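Local structure of protein argonaute (Methanocaldococcus jannaschii, 5G5S) at residues A[545-548]-A[549-553]; A[573-577]-A[578-582]. The protein cleaves single-stranded target DNA with a short single-stranded DNA as guide, and may defend its archaeal host against invading genetic elements. All blocks are in the same frame, centred on the assembly; numbering follows the deposited sequence.

Contact 1 of 2, residues A[545-548]-A[549-553]; sequences LHLP and YVIEY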
# COMPACT_ATOMS: atom_id res chain seq x y z
N LEU A 545 3.11 11.97 -13.89
CA LEU A 545 1.90 12.41 -13.23
C LEU A 545 2.28 13.00 -11.83
O LEU A 545 2.31 12.31 -10.81
CB LEU A 545 0.95 11.19 -13.16
CG LEU A 545 -0.42 11.25 -12.48
CD1 LEU A 545 -0.99 12.62 -12.45
CD2 LEU A 545 -1.38 10.30 -13.14
N HIS A 546 2.59 14.31 -11.82
CA HIS A 546 3.02 15.07 -10.65
C HIS A 546 1.86 15.75 -9.90
O HIS A 546 0.78 15.91 -10.46
CB HIS A 546 4.11 16.10 -11.06
CG HIS A 546 3.70 17.04 -12.16
ND1 HIS A 546 3.37 16.58 -13.44
CD2 HIS A 546 3.59 18.39 -12.16
CE1 HIS A 546 3.08 17.66 -14.14
NE2 HIS A 546 3.18 18.77 -13.41
N LEU A 547 2.09 16.13 -8.62
CA LEU A 547 1.09 16.80 -7.78
C LEU A 547 0.50 18.09 -8.41
O LEU A 547 -0.72 18.17 -8.46
CB LEU A 547 1.58 17.03 -6.34
CG LEU A 547 0.53 17.49 -5.32
CD1 LEU A 547 -0.65 16.50 -5.21
CD2 LEU A 547 1.15 17.73 -3.96
N PRO A 548 1.29 19.05 -8.98
CA PRO A 548 0.65 20.20 -9.64
C PRO A 548 -0.38 19.82 -10.71
O PRO A 548 -1.45 20.44 -10.75
CB PRO A 548 1.85 20.95 -10.24
CG PRO A 548 2.99 20.58 -9.36
CD PRO A 548 2.76 19.15 -9.03
N TYR A 549 -0.11 18.77 -11.52
CA TYR A 549 -1.03 18.26 -12.54
C TYR A 549 -2.30 17.64 -11.94
O TYR A 549 -3.38 17.83 -12.50
CB TYR A 549 -0.34 17.29 -13.51
CG TYR A 549 -1.29 16.58 -14.44
CD1 TYR A 549 -1.74 17.19 -15.61
CD2 TYR A 549 -1.80 15.32 -14.13
CE1 TYR A 549 -2.68 16.57 -16.44
CE2 TYR A 549 -2.71 14.68 -14.96
CZ TYR A 549 -3.15 15.30 -16.12
OH TYR A 549 -4.03 14.64 -16.94
N VAL A 550 -2.17 16.88 -10.82
CA VAL A 550 -3.30 16.25 -10.12
C VAL A 550 -4.31 17.34 -9.72
O VAL A 550 -5.50 17.20 -10.01
CB VAL A 550 -2.83 15.40 -8.90
CG1 VAL A 550 -4.02 14.91 -8.06
CG2 VAL A 550 -1.98 14.21 -9.35
N ILE A 551 -3.82 18.43 -9.11
CA ILE A 551 -4.63 19.56 -8.65
C ILE A 551 -5.35 20.22 -9.81
O ILE A 551 -6.56 20.46 -9.71
CB ILE A 551 -3.79 20.55 -7.79
CG1 ILE A 551 -3.20 19.84 -6.54
CG2 ILE A 551 -4.64 21.75 -7.38
CD1 ILE A 551 -2.04 20.54 -5.86
N GLU A 552 -4.63 20.47 -10.93
CA GLU A 552 -5.18 21.06 -12.15
C GLU A 552 -6.30 20.16 -12.68
O GLU A 552 -7.36 20.66 -13.03
CB GLU A 552 -4.09 21.21 -13.22
CG GLU A 552 -3.10 22.33 -12.96
CD GLU A 552 -2.04 22.46 -14.05
OE1 GLU A 552 -2.36 23.03 -15.11
OE2 GLU A 552 -0.91 21.96 -13.84
N TYR A 553 -6.06 18.83 -12.71
CA TYR A 553 -7.00 17.81 -13.17
C TYR A 553 -8.27 17.78 -12.31
O TYR A 553 -9.37 17.69 -12.86
CB TYR A 553 -6.33 16.42 -13.20
CG TYR A 553 -7.18 15.37 -13.88
CD1 TYR A 553 -7.15 15.21 -15.26
CD2 TYR A 553 -8.05 14.56 -13.15
CE1 TYR A 553 -7.97 14.28 -15.90
CE2 TYR A 553 -8.88 13.64 -13.77
CZ TYR A 553 -8.84 13.50 -15.15
OH TYR A 553 -9.64 12.59 -15.77

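Contact 2 of 2, residues A[573-577]-A[578-582]; sequences GFIQN and SERND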
# COMPACT_ATOMS: atom_id res chain seq x y z
N GLY A 573 5.37 8.73 -1.61
CA GLY A 573 6.33 9.30 -2.54
C GLY A 573 6.79 10.69 -2.15
O GLY A 573 6.12 11.38 -1.37
N PHE A 574 7.93 11.11 -2.70
CA PHE A 574 8.47 12.43 -2.42
C PHE A 574 8.24 13.40 -3.54
O PHE A 574 8.05 12.99 -4.69
CB PHE A 574 9.94 12.36 -1.99
CG PHE A 574 10.14 11.48 -0.78
CD1 PHE A 574 9.73 11.90 0.48
CD2 PHE A 574 10.70 10.21 -0.90
CE1 PHE A 574 9.89 11.07 1.60
CE2 PHE A 574 10.87 9.39 0.22
CZ PHE A 574 10.46 9.82 1.46
N ILE A 575 8.19 14.69 -3.20
CA ILE A 575 7.99 15.79 -4.14
C ILE A 575 9.33 16.05 -4.82
O ILE A 575 10.35 16.08 -4.14
CB ILE A 575 7.41 17.03 -3.37
CG1 ILE A 575 5.96 16.79 -2.87
CG2 ILE A 575 7.55 18.36 -4.11
CD1 ILE A 575 4.84 16.59 -3.94
N GLN A 576 9.32 16.19 -6.16
CA GLN A 576 10.52 16.53 -6.94
C GLN A 576 10.72 18.04 -6.79
O GLN A 576 9.76 18.76 -6.51
CB GLN A 576 10.32 16.17 -8.42
CG GLN A 576 11.54 15.49 -9.08
CD GLN A 576 12.70 16.42 -9.36
OE1 GLN A 576 13.68 16.48 -8.60
NE2 GLN A 576 12.64 17.16 -10.46
N ASN A 577 11.96 18.52 -6.98
CA ASN A 577 12.31 19.94 -6.89
C ASN A 577 11.52 20.85 -7.84
O ASN A 577 11.16 21.97 -7.47
CB ASN A 577 13.80 20.13 -7.09
CG ASN A 577 14.40 21.07 -6.09
OD1 ASN A 577 14.47 22.29 -6.30
ND2 ASN A 577 14.84 20.53 -4.95
N SER A 578 11.23 20.35 -9.06
CA SER A 578 10.47 21.07 -10.10
C SER A 578 9.02 21.35 -9.65
O SER A 578 8.47 22.40 -10.00
CB SER A 578 10.47 20.28 -11.40
OG SER A 578 9.83 19.03 -11.24
N GLU A 579 8.43 20.42 -8.87
CA GLU A 579 7.07 20.51 -8.34
C GLU A 579 6.91 21.64 -7.32
O GLU A 579 5.84 22.25 -7.27
CB GLU A 579 6.67 19.19 -7.66
CG GLU A 579 6.40 18.01 -8.58
CD GLU A 579 6.11 16.73 -7.81
OE1 GLU A 579 4.95 16.54 -7.38
OE2 GLU A 579 7.05 15.92 -7.63
N ARG A 580 7.95 21.89 -6.48
CA ARG A 580 7.95 22.87 -5.39
C ARG A 580 7.51 24.27 -5.80
O ARG A 580 6.65 24.85 -5.14
CB ARG A 580 9.30 22.91 -4.64
CG ARG A 580 9.61 21.62 -3.86
CD ARG A 580 10.79 21.76 -2.90
NE ARG A 580 12.03 22.18 -3.56
CZ ARG A 580 12.91 23.04 -3.05
NH1 ARG A 580 12.69 23.60 -1.86
NH2 ARG A 580 14.00 23.36 -3.72
N ASN A 581 8.07 24.79 -6.89
CA ASN A 581 7.73 26.11 -7.42
C ASN A 581 6.33 26.12 -8.03
O ASN A 581 5.63 27.14 -7.91
CB ASN A 581 8.75 26.57 -8.44
CG ASN A 581 8.45 27.95 -8.98
OD1 ASN A 581 8.60 28.96 -8.28
ND2 ASN A 581 7.91 28.01 -10.19
N ASP A 582 5.93 25.03 -8.70
CA ASP A 582 4.60 24.91 -9.30
C ASP A 582 3.53 24.87 -8.20
O ASP A 582 2.46 25.45 -8.37
CB ASP A 582 4.51 23.65 -10.18
CG ASP A 582 5.26 23.69 -11.50
OD1 ASP A 582 6.19 24.51 -11.63
OD2 ASP A 582 4.94 22.87 -12.39

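Contact 1 of 2, residues A[545-548]-A[549-553]
His-546 and Tyr-549 meet at the first turn of helix 547-556, with their side chains crossing at about a right angle. The methylene CB of Tyr-549 sits over one face of the His-546 ring, displaced toward the rim, in a CH-pi contact 3.8 Å from the ring centroid. His-546 holds the N-cap position; with chi1 at 56° its CG lies between the backbone N and the carbonyl carbon, which sets the imidazole beside Tyr-549, with ND1 hydrogen-bonded to the carbonyl of Arg-544. The phenol ring of Tyr-549 is met at its edge, near the ring plane, by a methyl of Leu-545, CD1 lying 3.3 Å from Tyr-549 CD2. The same methyl reaches Val-550 CG2 at 3.6 Å, so one methyl touches both residues. On another side of the turn Leu-547 CG packs obliquely against Ile-551 CD1. Successive i to i+4 bonds wind the backbone; of the three across the contact, that from Ile-551 N to Leu-547 O is the straightest (3.2 Å, 169°). Leu-545 and Tyr-549 lean on Ile-536 of strand 530-537, and Tyr-549 OH bonds to the carbonyl of Glu-537. Leu-547 and Ile-551 instead cover Phe-569 of strand 566-571, while Pro-548 and Ile-551 touch helix 577-590, which places the turn against the central sheet of the RNase H-like PIWI domain.

Contact 2 of 2, residues A[573-577]-A[578-582]
The guanidinium of Arg-580 is met at its edge by the amide of Asn-577, the two planes standing 69° apart. Asn-577 OD1 lies in the guanidinium plane and receives a nearly straight bond from Arg-580 NH2 (2.8 Å, 177°). Seen from the amide, however, the donor is tilted above the carbonyl plane. A bend at chi3 (-57°) turns the end of the arginine chain back toward Asn-577, and Arg-580 NH1 forms a salt bridge with Glu-649, so two partners fix the rotation of the guanidinium. In the carboxylate of Glu-579, OE2 accepts the backbone N-H of Gln-576 at 2.7 Å, nearly straight and from above the carboxylate plane. OE1 passes Ile-575 CD1 at 3.4 Å and is hydrogen-bonded to Leu-547 N of the neighbouring helix, with Arg-571 a long, weak ion pair. The glutamate thus reaches back to the residue three places earlier, which resembles one half of a capping box. A weak backbone bond from Glu-579 N to Gln-576 O (3.2 Å) accompanies it; the Gln-576 side chain does not complete the box, its OE1 taking Asn-577 N instead, at 3.1 Å and from above the carbonyl plane. Ile-575 covers the aliphatic parts of both charged residues, its CG2 lying 3.8 Å from Glu-579 CB and 3.9 Å from Arg-580 CG. The turn joins the loop after strand 566-571 to helix 577-590. Phe-574 extends from this loop onto strands 593-600 and 636-645, and Ile-575 rests on Val-596 and on Leu-547.

Overall arrangement
Both contacts lie where a loop leads into a helix within the PIWI domain, and their centres are 11 Å apart. Contact 1 is largely buried and is held by backbone helix bonds, a CH-pi contact and aliphatic packing within a turn that lies against the sheet, whereas contact 2 is mostly exposed and is built from amide, carboxylate and guanidinium groups. Glu-579 joins them: its OE1 lies 3.1 Å from Leu-547 N, so one carboxylate probably serves the N-H groups of Gln-576 and Leu-547. Pro-548 CG also packs on Asp-582 CB at 3.5 Å. Contact 1 closely follows Glu-543 and contact 2 follows Asp-572, both active-site residues by similarity to relatives.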